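Local coordinates for protein 3-hydroxyisobutyrate dehydrogenase (Thermus thermophilus, PDB 2CVZ) that probably catalyses the NADP-dependent oxidation of 3-hydroxyisobutyrate, a step of valine catabolism, and binds NADPH on its Rossmann-type domain, facing a helical C-terminal domain, at residues Leu172-Trp177 with Arg254-Val259; Gln216-Arg221 with Glu275-Leu280; Phe227-Leu232 with Glu261-Glu266. All blocks are in the same frame, centred on the assembly; numbering follows the deposited sequence.

All three contacts lie in the helical C-terminal part of the chain, on one side of its centre, with their own centres 11 to 15 Å apart. Contacts 1 and 3 share helix 251-267: its first half packs on the long helix 160-188, its second half on the start of helix 229-243. Contact 2 joins helix 214-219 to helix 276-284, the next helix after 251-267. Along the chain the first segments come in the order of contacts 1, 2 and 3; the second segments run 1, 3, 2, so that contact 3 falls wholly between the two segments of contact 2. Helices far apart in sequence thus pack into one helical domain, which runs from the subunit interface at contact 1 to the NADPH side at contact 3.

Contact 1: Leu172-Trp177 with Arg254-Val259; sequences LAVNLW and RLAREV
V259 lies over the indole of W177 in a CH-pi contact: CG2 stands 4.0 Å from the centroid of the five-membered ring, 14° off its normal. The W177 side chain leaves with CG anti to the backbone N (chi1 -177°), which carries the indole across to helix 251-267. V259 CB sits beside the adjoining part of the six-membered ring, 3.9 Å from W177 CZ2, so the valine lies over the pyrrole part of one face and the adjoining bond. An alanine in place of W177 would probably leave V259 without the face it packs on and E181 without its indole N-H partner.

The second apolar touch lies one helical turn back, where V174 CG2 meets A256 CB at 3.6 Å. The methyl of A256 suits this spot, since the CA atoms of V174 and A256 come within 5.9 Å.

On another flank of helix 251-267, R257 grips E258 side-on, NE to OE2 at 2.8 Å and NH2 to OE1 at 3.1 Å.

Dispersion and close fit thus join the helices and continue into packing against a second subunit, while the R257-E258 pair belongs to a charged network with E261 in its own chain and R254 of a third subunit.

Contact 2: Gln216-Arg221 with Glu275-Leu280; sequences QRVLTR and EALRLL
V218 meets L277 through a single pair of methyls, V218 CG2 and L277 CD2 at 4.1 Å, the two side chains crossing at about a right angle. Both are branched and apolar, which suits a buried spot between helices whose backbones stay well apart: the nearest CA atoms, those of V218 and E275, are 8.0 Å from each other.

Toward the surface two arginine ends come together. R221 NH2 and R278 NH1 are like charges 3.9 Å apart, with their guanidinium planes turned 85° from each other. One water accepts a weak bond from each arginine. R221 gets there by bending at chi2 and chi3 (-47° and -61°), whereas R278 runs extended from CG to NE. Nearby carboxylates probably offset the like charges: R278 NE forms a salt bridge to E275 OE2, on its anti lone pair, at 2.9 Å, and R221 NH1 forms another with E281. R278 also makes a cation-pi contact with F223.

Around this junction, L277 packs on L176 of helix 160-188 and A276 on A263 of helix 251-267, while V218 touches I288 in the C-terminal tail; no strand takes part.

Contact 3: Phe227-Leu232 with Glu261-Glu266; sequences FALGLL and EMAKRE. With NDP (NADPH dihydro-nicotinamide-adenine-dinucleotide phosphate), chain G.
L229 presses its CD2 methyl onto the backbone of helix 251-267, 3.6 Å from K264 CA and 3.8 Å from the carbonyl carbon of A263. A chi1 of 174° swings CG away from the backbone N and over toward that helix, and the small methyl of A263, its CB 4.1 Å from L229 CD2, lets the leucine settle close. Next to it G230, lacking a side chain, brings its CA within 6.3 Å of the CA of K264.

The other side is looser and wetter. K264 runs fully extended past G230; its nearest approach is K264 CD, a loose 4.5 Å from G230 CA. Its ammonium is joined to G230 through a water that accepts from K264 NZ and donates to G230 O, each at 2.7 Å. The long aliphatic stem thus lies along the glycine while the charge stays hydrated.

Facing the cofactor, F227 lies beside the carboxamide of NADPH, its CB 3.2 Å from NDP O7N, and L231 CD1 lies 3.7 Å from NDP O5D, by the nicotinamide ribose. This segment joins the helical domain to the nicotinamide end of the cofactor, in keeping with the beta-hydroxyacid dehydrogenase family, whose active site lies in the cleft between the Rossmann-type and helical domains.

Contact 1: Leu172-Trp177 with Arg254-Val259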
loop_
_atom_site.group_PDB
_atom_site.type_symbol
_atom_site.label_atom_id
_atom_site.label_comp_id
_atom_site.label_asym_id
_atom_site.label_seq_id
_atom_site.Cartn_x
_atom_site.Cartn_y
_atom_site.Cartn_z
ATOM N N LEU C 172 -10.221 -13.570 -1.699
ATOM C CA LEU C 172 -11.213 -13.220 -2.711
ATOM C C LEU C 172 -11.175 -11.704 -2.930
ATOM O O LEU C 172 -11.155 -11.228 -4.066
ATOM C CB LEU C 172 -12.613 -13.659 -2.254
ATOM C CG LEU C 172 -13.862 -13.246 -3.050
ATOM C CD1 LEU C 172 -14.235 -11.821 -2.718
ATOM C CD2 LEU C 172 -13.620 -13.414 -4.547
ATOM N N ALA C 173 -11.146 -10.955 -1.831
ATOM C CA ALA C 173 -11.115 -9.495 -1.896
ATOM C C ALA C 173 -9.924 -8.987 -2.706
ATOM O O ALA C 173 -10.073 -8.149 -3.597
ATOM C CB ALA C 173 -11.080 -8.909 -0.480
ATOM N N VAL C 174 -8.738 -9.492 -2.395
ATOM C CA VAL C 174 -7.542 -9.085 -3.117
ATOM C C VAL C 174 -7.628 -9.467 -4.591
ATOM O O VAL C 174 -7.345 -8.658 -5.474
ATOM C CB VAL C 174 -6.284 -9.734 -2.511
ATOM C CG1 VAL C 174 -5.106 -9.551 -3.447
ATOM C CG2 VAL C 174 -5.978 -9.110 -1.162
ATOM N N ASN C 175 -8.015 -10.708 -4.858
ATOM C CA ASN C 175 -8.115 -11.175 -6.233
ATOM C C ASN C 175 -9.064 -10.312 -7.052
ATOM O O ASN C 175 -8.744 -9.903 -8.168
ATOM C CB ASN C 175 -8.594 -12.627 -6.267
ATOM C CG ASN C 175 -7.623 -13.581 -5.594
ATOM O OD1 ASN C 175 -6.488 -13.216 -5.279
ATOM N ND2 ASN C 175 -8.062 -14.814 -5.381
ATOM N N LEU C 176 -10.231 -10.038 -6.480
ATOM C CA LEU C 176 -11.258 -9.248 -7.145
ATOM C C LEU C 176 -10.847 -7.802 -7.393
ATOM O O LEU C 176 -11.044 -7.274 -8.486
ATOM C CB LEU C 176 -12.544 -9.286 -6.315
ATOM C CG LEU C 176 -13.727 -8.425 -6.767
ATOM C CD1 LEU C 176 -14.184 -8.836 -8.162
ATOM C CD2 LEU C 176 -14.865 -8.592 -5.771
ATOM N N TRP C 177 -10.272 -7.162 -6.382
ATOM C CA TRP C 177 -9.861 -5.771 -6.521
ATOM C C TRP C 177 -8.703 -5.588 -7.495
ATOM O O TRP C 177 -8.739 -4.696 -8.338
ATOM C CB TRP C 177 -9.497 -5.190 -5.152
ATOM C CG TRP C 177 -9.137 -3.734 -5.207
ATOM C CD1 TRP C 177 -7.911 -3.201 -5.488
ATOM C CD2 TRP C 177 -10.019 -2.625 -5.008
ATOM N NE1 TRP C 177 -7.975 -1.832 -5.475
ATOM C CE2 TRP C 177 -9.258 -1.449 -5.183
ATOM C CE3 TRP C 177 -11.383 -2.509 -4.699
ATOM C CZ2 TRP C 177 -9.811 -0.171 -5.060
ATOM C CZ3 TRP C 177 -11.934 -1.235 -4.577
ATOM C CH2 TRP C 177 -11.146 -0.084 -4.758
ATOM N N ARG C 254 -3.369 -6.293 4.383
ATOM C CA ARG C 254 -3.694 -5.134 5.210
ATOM C C ARG C 254 -4.306 -4.036 4.339
ATOM O O ARG C 254 -5.318 -3.439 4.700
ATOM C CB ARG C 254 -2.439 -4.591 5.900
ATOM C CG ARG C 254 -1.848 -5.510 6.960
ATOM C CD ARG C 254 -2.688 -5.577 8.239
ATOM N NE ARG C 254 -1.987 -6.331 9.281
ATOM C CZ ARG C 254 -2.537 -6.775 10.407
ATOM N NH1 ARG C 254 -3.819 -6.554 10.676
ATOM N NH2 ARG C 254 -1.796 -7.453 11.272
ATOM N N LEU C 255 -3.682 -3.772 3.192
ATOM C CA LEU C 255 -4.177 -2.741 2.284
ATOM C C LEU C 255 -5.555 -3.093 1.728
ATOM O O LEU C 255 -6.390 -2.213 1.494
ATOM C CB LEU C 255 -3.193 -2.535 1.129
ATOM C CG LEU C 255 -2.488 -1.175 1.079
ATOM C CD1 LEU C 255 -3.508 -0.077 0.791
ATOM C CD2 LEU C 255 -1.773 -0.912 2.405
ATOM N N ALA C 256 -5.791 -4.382 1.516
ATOM C CA ALA C 256 -7.077 -4.833 0.994
ATOM C C ALA C 256 -8.229 -4.369 1.884
ATOM O O ALA C 256 -9.269 -3.939 1.383
ATOM C CB ALA C 256 -7.089 -6.354 0.873
ATOM N N ARG C 257 -8.054 -4.449 3.202
ATOM C CA ARG C 257 -9.117 -4.020 4.110
ATOM C C ARG C 257 -9.402 -2.529 3.958
ATOM O O ARG C 257 -10.556 -2.101 4.015
ATOM C CB ARG C 257 -8.754 -4.298 5.572
ATOM C CG ARG C 257 -9.953 -4.167 6.532
ATOM C CD ARG C 257 -9.597 -3.416 7.816
ATOM N NE ARG C 257 -9.563 -1.968 7.618
ATOM C CZ ARG C 257 -10.642 -1.194 7.550
ATOM N NH1 ARG C 257 -11.858 -1.718 7.669
ATOM N NH2 ARG C 257 -10.509 0.108 7.352
ATOM N N GLU C 258 -8.350 -1.737 3.765
ATOM C CA GLU C 258 -8.521 -0.295 3.629
ATOM C C GLU C 258 -9.235 0.116 2.338
ATOM O O GLU C 258 -10.116 0.987 2.369
ATOM C CB GLU C 258 -7.163 0.413 3.726
ATOM C CG GLU C 258 -6.374 0.081 4.993
ATOM C CD GLU C 258 -7.180 0.269 6.270
ATOM O OE1 GLU C 258 -7.826 1.322 6.422
ATOM O OE2 GLU C 258 -7.159 -0.638 7.132
ATOM N N VAL C 259 -8.879 -0.498 1.210
ATOM C CA VAL C 259 -9.531 -0.138 -0.047
ATOM C C VAL C 259 -11.006 -0.540 -0.054
ATOM O O VAL C 259 -11.848 0.196 -0.572
ATOM C CB VAL C 259 -8.801 -0.741 -1.285
ATOM C CG1 VAL C 259 -7.349 -0.267 -1.304
ATOM C CG2 VAL C 259 -8.883 -2.259 -1.280
#

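Contact 2: Gln216-Arg221 with Glu275-Leu280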
loop_
_atom_site.group_PDB
_atom_site.type_symbol
_atom_site.label_atom_id
_atom_site.label_comp_id
_atom_site.label_asym_id
_atom_site.label_seq_id
_atom_site.Cartn_x
_atom_site.Cartn_y
_atom_site.Cartn_z
ATOM N N GLN C 216 -19.731 -12.189 -15.251
ATOM C CA GLN C 216 -21.170 -12.287 -15.037
ATOM C C GLN C 216 -21.848 -11.082 -14.383
ATOM O O GLN C 216 -23.019 -10.810 -14.651
ATOM C CB GLN C 216 -21.487 -13.538 -14.206
ATOM C CG GLN C 216 -21.004 -14.853 -14.816
ATOM C CD GLN C 216 -19.503 -15.065 -14.676
ATOM O OE1 GLN C 216 -18.798 -14.253 -14.073
ATOM N NE2 GLN C 216 -19.008 -16.172 -15.230
ATOM N N ARG C 217 -21.123 -10.353 -13.538
ATOM C CA ARG C 217 -21.719 -9.215 -12.846
ATOM C C ARG C 217 -21.304 -7.833 -13.325
ATOM O O ARG C 217 -22.125 -6.916 -13.348
ATOM C CB ARG C 217 -21.434 -9.310 -11.349
ATOM C CG ARG C 217 -21.782 -10.648 -10.765
ATOM C CD ARG C 217 -21.709 -10.647 -9.257
ATOM N NE ARG C 217 -22.051 -11.964 -8.740
ATOM C CZ ARG C 217 -22.467 -12.202 -7.503
ATOM N NH1 ARG C 217 -22.596 -11.204 -6.636
ATOM N NH2 ARG C 217 -22.767 -13.441 -7.141
ATOM N N VAL C 218 -20.040 -7.680 -13.699
ATOM C CA VAL C 218 -19.538 -6.383 -14.130
ATOM C C VAL C 218 -19.699 -6.092 -15.620
ATOM O O VAL C 218 -20.289 -5.080 -15.999
ATOM C CB VAL C 218 -18.051 -6.226 -13.755
ATOM C CG1 VAL C 218 -17.566 -4.832 -14.121
ATOM C CG2 VAL C 218 -17.861 -6.493 -12.266
ATOM N N LEU C 219 -19.165 -6.966 -16.463
ATOM C CA LEU C 219 -19.256 -6.762 -17.903
ATOM C C LEU C 219 -20.705 -6.634 -18.367
ATOM O O LEU C 219 -21.005 -5.870 -19.286
ATOM C CB LEU C 219 -18.559 -7.911 -18.642
ATOM C CG LEU C 219 -17.030 -7.826 -18.759
ATOM C CD1 LEU C 219 -16.395 -7.599 -17.396
ATOM C CD2 LEU C 219 -16.508 -9.104 -19.384
ATOM N N THR C 220 -21.596 -7.376 -17.719
ATOM C CA THR C 220 -23.020 -7.367 -18.047
ATOM C C THR C 220 -23.729 -6.152 -17.459
ATOM O O THR C 220 -24.840 -5.809 -17.876
ATOM C CB THR C 220 -23.720 -8.613 -17.488
ATOM O OG1 THR C 220 -23.564 -8.640 -16.063
ATOM C CG2 THR C 220 -23.128 -9.878 -18.085
ATOM N N ARG C 221 -23.080 -5.514 -16.487
ATOM C CA ARG C 221 -23.629 -4.350 -15.799
ATOM C C ARG C 221 -24.797 -4.776 -14.918
ATOM O O ARG C 221 -25.528 -3.937 -14.392
ATOM C CB ARG C 221 -24.106 -3.286 -16.801
ATOM C CG ARG C 221 -23.091 -2.924 -17.870
ATOM C CD ARG C 221 -21.716 -2.674 -17.268
ATOM N NE ARG C 221 -21.714 -1.575 -16.309
ATOM C CZ ARG C 221 -20.694 -1.297 -15.503
ATOM N NH1 ARG C 221 -19.597 -2.043 -15.541
ATOM N NH2 ARG C 221 -20.765 -0.271 -14.666
ATOM N N GLU C 275 -19.742 -4.740 -6.384
ATOM C CA GLU C 275 -19.928 -3.347 -6.777
ATOM C C GLU C 275 -18.757 -2.487 -6.312
ATOM O O GLU C 275 -18.657 -1.311 -6.666
ATOM C CB GLU C 275 -21.246 -2.801 -6.219
ATOM C CG GLU C 275 -22.453 -3.227 -7.044
ATOM C CD GLU C 275 -23.740 -2.576 -6.589
ATOM O OE1 GLU C 275 -24.412 -3.136 -5.700
ATOM O OE2 GLU C 275 -24.075 -1.497 -7.121
ATOM N N ALA C 276 -17.864 -3.073 -5.522
ATOM C CA ALA C 276 -16.699 -2.332 -5.056
ATOM C C ALA C 276 -15.935 -1.835 -6.281
ATOM O O ALA C 276 -15.305 -0.779 -6.250
ATOM C CB ALA C 276 -15.803 -3.229 -4.193
ATOM N N LEU C 277 -16.010 -2.595 -7.372
ATOM C CA LEU C 277 -15.323 -2.219 -8.599
ATOM C C LEU C 277 -15.910 -0.950 -9.213
ATOM O O LEU C 277 -15.263 -0.295 -10.025
ATOM C CB LEU C 277 -15.358 -3.376 -9.610
ATOM C CG LEU C 277 -14.150 -4.327 -9.545
ATOM C CD1 LEU C 277 -13.985 -4.859 -8.139
ATOM C CD2 LEU C 277 -14.323 -5.470 -10.537
ATOM N N ARG C 278 -17.134 -0.604 -8.823
ATOM C CA ARG C 278 -17.762 0.613 -9.334
ATOM C C ARG C 278 -16.925 1.822 -8.927
ATOM O O ARG C 278 -16.892 2.832 -9.631
ATOM C CB ARG C 278 -19.177 0.782 -8.774
ATOM C CG ARG C 278 -20.262 -0.044 -9.449
ATOM C CD ARG C 278 -21.612 0.332 -8.848
ATOM N NE ARG C 278 -22.743 -0.401 -9.411
ATOM C CZ ARG C 278 -23.247 -0.198 -10.624
ATOM N NH1 ARG C 278 -22.723 0.719 -11.424
ATOM N NH2 ARG C 278 -24.290 -0.906 -11.030
ATOM N N LEU C 279 -16.255 1.721 -7.781
ATOM C CA LEU C 279 -15.414 2.812 -7.298
ATOM C C LEU C 279 -14.255 3.034 -8.261
ATOM O O LEU C 279 -13.866 4.173 -8.536
ATOM C CB LEU C 279 -14.881 2.499 -5.897
ATOM C CG LEU C 279 -14.009 3.577 -5.245
ATOM C CD1 LEU C 279 -14.744 4.912 -5.251
ATOM C CD2 LEU C 279 -13.664 3.159 -3.821
ATOM N N LEU C 280 -13.704 1.940 -8.778
ATOM C CA LEU C 280 -12.600 2.019 -9.726
ATOM C C LEU C 280 -13.101 2.594 -11.047
ATOM O O LEU C 280 -12.390 3.348 -11.715
ATOM C CB LEU C 280 -11.991 0.631 -9.952
ATOM C CG LEU C 280 -11.290 0.023 -8.734
ATOM C CD1 LEU C 280 -10.888 -1.418 -9.025
ATOM C CD2 LEU C 280 -10.065 0.868 -8.385
HETATM O O HOH W 1 -24.041 0.504 -14.609
#

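Contact 3: Phe227-Leu232 with Glu261-Glu266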
loop_
_atom_site.group_PDB
_atom_site.type_symbol
_atom_site.label_atom_id
_atom_site.label_comp_id
_atom_site.label_asym_id
_atom_site.label_seq_id
_atom_site.Cartn_x
_atom_site.Cartn_y
_atom_site.Cartn_z
ATOM N N PHE C 227 -24.229 -10.777 -1.936
ATOM C CA PHE C 227 -23.378 -10.723 -0.743
ATOM C C PHE C 227 -23.016 -9.265 -0.457
ATOM O O PHE C 227 -22.225 -8.665 -1.179
ATOM C CB PHE C 227 -22.115 -11.556 -0.983
ATOM C CG PHE C 227 -21.128 -11.529 0.151
ATOM C CD1 PHE C 227 -21.552 -11.621 1.473
ATOM C CD2 PHE C 227 -19.763 -11.455 -0.108
ATOM C CE1 PHE C 227 -20.632 -11.642 2.520
ATOM C CE2 PHE C 227 -18.835 -11.476 0.933
ATOM C CZ PHE C 227 -19.273 -11.570 2.248
ATOM N N ALA C 228 -23.599 -8.709 0.600
ATOM C CA ALA C 228 -23.379 -7.314 0.973
ATOM C C ALA C 228 -21.918 -6.899 1.150
ATOM O O ALA C 228 -21.132 -7.592 1.798
ATOM C CB ALA C 228 -24.166 -6.991 2.247
ATOM N N LEU C 229 -21.574 -5.750 0.573
ATOM C CA LEU C 229 -20.227 -5.199 0.664
ATOM C C LEU C 229 -19.860 -5.006 2.137
ATOM O O LEU C 229 -18.718 -5.230 2.540
ATOM C CB LEU C 229 -20.168 -3.857 -0.079
ATOM C CG LEU C 229 -18.884 -3.022 -0.010
ATOM C CD1 LEU C 229 -17.700 -3.853 -0.482
ATOM C CD2 LEU C 229 -19.045 -1.768 -0.875
ATOM N N GLY C 230 -20.841 -4.596 2.935
ATOM C CA GLY C 230 -20.607 -4.386 4.353
ATOM C C GLY C 230 -20.144 -5.649 5.057
ATOM O O GLY C 230 -19.303 -5.603 5.960
ATOM N N LEU C 231 -20.693 -6.786 4.648
ATOM C CA LEU C 231 -20.313 -8.058 5.245
ATOM C C LEU C 231 -18.893 -8.446 4.833
ATOM O O LEU C 231 -18.138 -9.004 5.633
ATOM C CB LEU C 231 -21.301 -9.152 4.831
ATOM C CG LEU C 231 -22.707 -9.021 5.425
ATOM C CD1 LEU C 231 -23.615 -10.107 4.851
ATOM C CD2 LEU C 231 -22.632 -9.139 6.941
ATOM N N LEU C 232 -18.523 -8.154 3.591
ATOM C CA LEU C 232 -17.177 -8.486 3.135
ATOM C C LEU C 232 -16.169 -7.658 3.923
ATOM O O LEU C 232 -15.102 -8.145 4.277
ATOM C CB LEU C 232 -17.011 -8.220 1.636
ATOM C CG LEU C 232 -15.603 -8.520 1.096
ATOM C CD1 LEU C 232 -15.211 -9.958 1.440
ATOM C CD2 LEU C 232 -15.561 -8.309 -0.409
ATOM N N GLU C 261 -12.828 -0.675 2.543
ATOM C CA GLU C 261 -13.496 0.223 3.482
ATOM C C GLU C 261 -13.888 1.467 2.688
ATOM O O GLU C 261 -14.975 2.014 2.873
ATOM C CB GLU C 261 -12.568 0.625 4.630
ATOM C CG GLU C 261 -13.228 1.582 5.635
ATOM C CD GLU C 261 -14.284 0.908 6.502
ATOM O OE1 GLU C 261 -15.331 1.533 6.768
ATOM O OE2 GLU C 261 -14.063 -0.242 6.934
HETATM N N MSE C 262 -12.994 1.906 1.805
HETATM C CA MSE C 262 -13.250 3.074 0.963
HETATM C C MSE C 262 -14.490 2.816 0.120
HETATM O O MSE C 262 -15.375 3.664 0.010
HETATM C CB MSE C 262 -12.081 3.336 0.016
HETATM C CG MSE C 262 -10.765 3.671 0.682
HETATM SE SE MSE C 262 -9.403 3.841 -0.665
HETATM C CE MSE C 262 -7.855 4.026 0.507
ATOM N N ALA C 263 -14.535 1.642 -0.499
ATOM C CA ALA C 263 -15.675 1.290 -1.330
ATOM C C ALA C 263 -16.957 1.326 -0.501
ATOM O O ALA C 263 -17.973 1.864 -0.942
ATOM C CB ALA C 263 -15.471 -0.096 -1.939
ATOM N N LYS C 264 -16.902 0.767 0.703
ATOM C CA LYS C 264 -18.064 0.728 1.580
ATOM C C LYS C 264 -18.538 2.129 1.944
ATOM O O LYS C 264 -19.738 2.397 1.989
ATOM C CB LYS C 264 -17.736 -0.048 2.861
ATOM C CG LYS C 264 -18.872 -0.079 3.875
ATOM C CD LYS C 264 -18.395 -0.611 5.217
ATOM C CE LYS C 264 -19.482 -0.508 6.270
ATOM N NZ LYS C 264 -18.983 -0.891 7.625
ATOM N N ARG C 265 -17.591 3.022 2.206
ATOM C CA ARG C 265 -17.931 4.389 2.580
ATOM C C ARG C 265 -18.508 5.165 1.405
ATOM O O ARG C 265 -19.339 6.052 1.590
ATOM C CB ARG C 265 -16.691 5.107 3.113
ATOM C CG ARG C 265 -16.006 4.367 4.254
ATOM C CD ARG C 265 -16.182 5.059 5.593
ATOM N NE ARG C 265 -15.665 4.242 6.690
ATOM C CZ ARG C 265 -15.553 4.656 7.948
ATOM N NH1 ARG C 265 -15.913 5.888 8.278
ATOM N NH2 ARG C 265 -15.115 3.828 8.887
ATOM N N GLU C 266 -18.075 4.820 0.197
ATOM C CA GLU C 266 -18.538 5.506 -1.005
ATOM C C GLU C 266 -19.820 4.951 -1.613
ATOM O O GLU C 266 -20.645 5.712 -2.123
ATOM C CB GLU C 266 -17.437 5.486 -2.068
ATOM C CG GLU C 266 -16.230 6.343 -1.724
ATOM C CD GLU C 266 -16.527 7.826 -1.825
ATOM O OE1 GLU C 266 -15.702 8.632 -1.343
ATOM O OE2 GLU C 266 -17.581 8.185 -2.397
HETATM P PA NDP G . -28.443 -11.391 5.056
HETATM O O1A NDP G . -29.111 -11.755 3.835
HETATM O O2A NDP G . -28.137 -9.968 5.441
HETATM O O5B NDP G . -29.299 -12.106 6.254
HETATM C C5B NDP G . -28.919 -11.902 7.620
HETATM C C4B NDP G . -29.939 -12.724 8.395
HETATM O O4B NDP G . -29.628 -12.512 9.800
HETATM C C3B NDP G . -31.383 -12.392 8.199
HETATM O O3B NDP G . -32.163 -13.614 8.269
HETATM C C2B NDP G . -31.730 -11.513 9.338
HETATM O O2B NDP G . -33.107 -11.370 9.695
HETATM C C1B NDP G . -30.832 -12.062 10.401
HETATM N N9A NDP G . -30.541 -11.069 11.471
HETATM C C8A NDP G . -29.857 -9.834 11.368
HETATM N N7A NDP G . -29.792 -9.233 12.540
HETATM C C5A NDP G . -30.429 -10.052 13.431
HETATM C C6A NDP G . -30.696 -9.982 14.818
HETATM N N6A NDP G . -30.288 -8.930 15.529
HETATM N N1A NDP G . -31.371 -10.994 15.418
HETATM C C2A NDP G . -31.783 -12.059 14.693
HETATM N N3A NDP G . -31.582 -12.222 13.381
HETATM C C4A NDP G . -30.890 -11.172 12.800
HETATM O O3 NDP G . -27.092 -12.183 5.201
HETATM P PN NDP G . -26.284 -13.276 4.361
HETATM O O1N NDP G . -25.964 -12.665 3.067
HETATM O O2N NDP G . -27.156 -14.495 4.438
HETATM O O5D NDP G . -25.034 -13.516 5.323
HETATM C C5D NDP G . -25.171 -14.134 6.644
HETATM C C4D NDP G . -23.762 -14.665 7.047
HETATM O O4D NDP G . -23.293 -15.488 5.982
HETATM C C3D NDP G . -22.733 -13.536 7.168
HETATM O O3D NDP G . -21.867 -13.812 8.278
HETATM C C2D NDP G . -22.033 -13.521 5.835
HETATM O O2D NDP G . -20.788 -12.856 5.956
HETATM C C1D NDP G . -21.974 -15.088 5.600
HETATM N N1N NDP G . -21.778 -15.503 4.176
HETATM C C2N NDP G . -22.495 -14.803 3.166
HETATM C C3N NDP G . -22.283 -15.252 1.799
HETATM C C7N NDP G . -22.988 -14.596 0.693
HETATM O O7N NDP G . -22.632 -14.696 -0.500
HETATM N N7N NDP G . -24.085 -13.853 0.934
HETATM C C4N NDP G . -21.408 -16.322 1.565
HETATM C C5N NDP G . -20.734 -16.975 2.556
HETATM C C6N NDP G . -20.917 -16.569 3.862
HETATM P P2B NDP G . -34.111 -10.451 8.946
HETATM O O1X NDP G . -35.118 -10.157 9.985
HETATM O O2X NDP G . -34.658 -11.197 7.780
HETATM O O3X NDP G . -33.401 -9.179 8.486
HETATM O O HOH W 2 -18.650 -3.542 7.567
#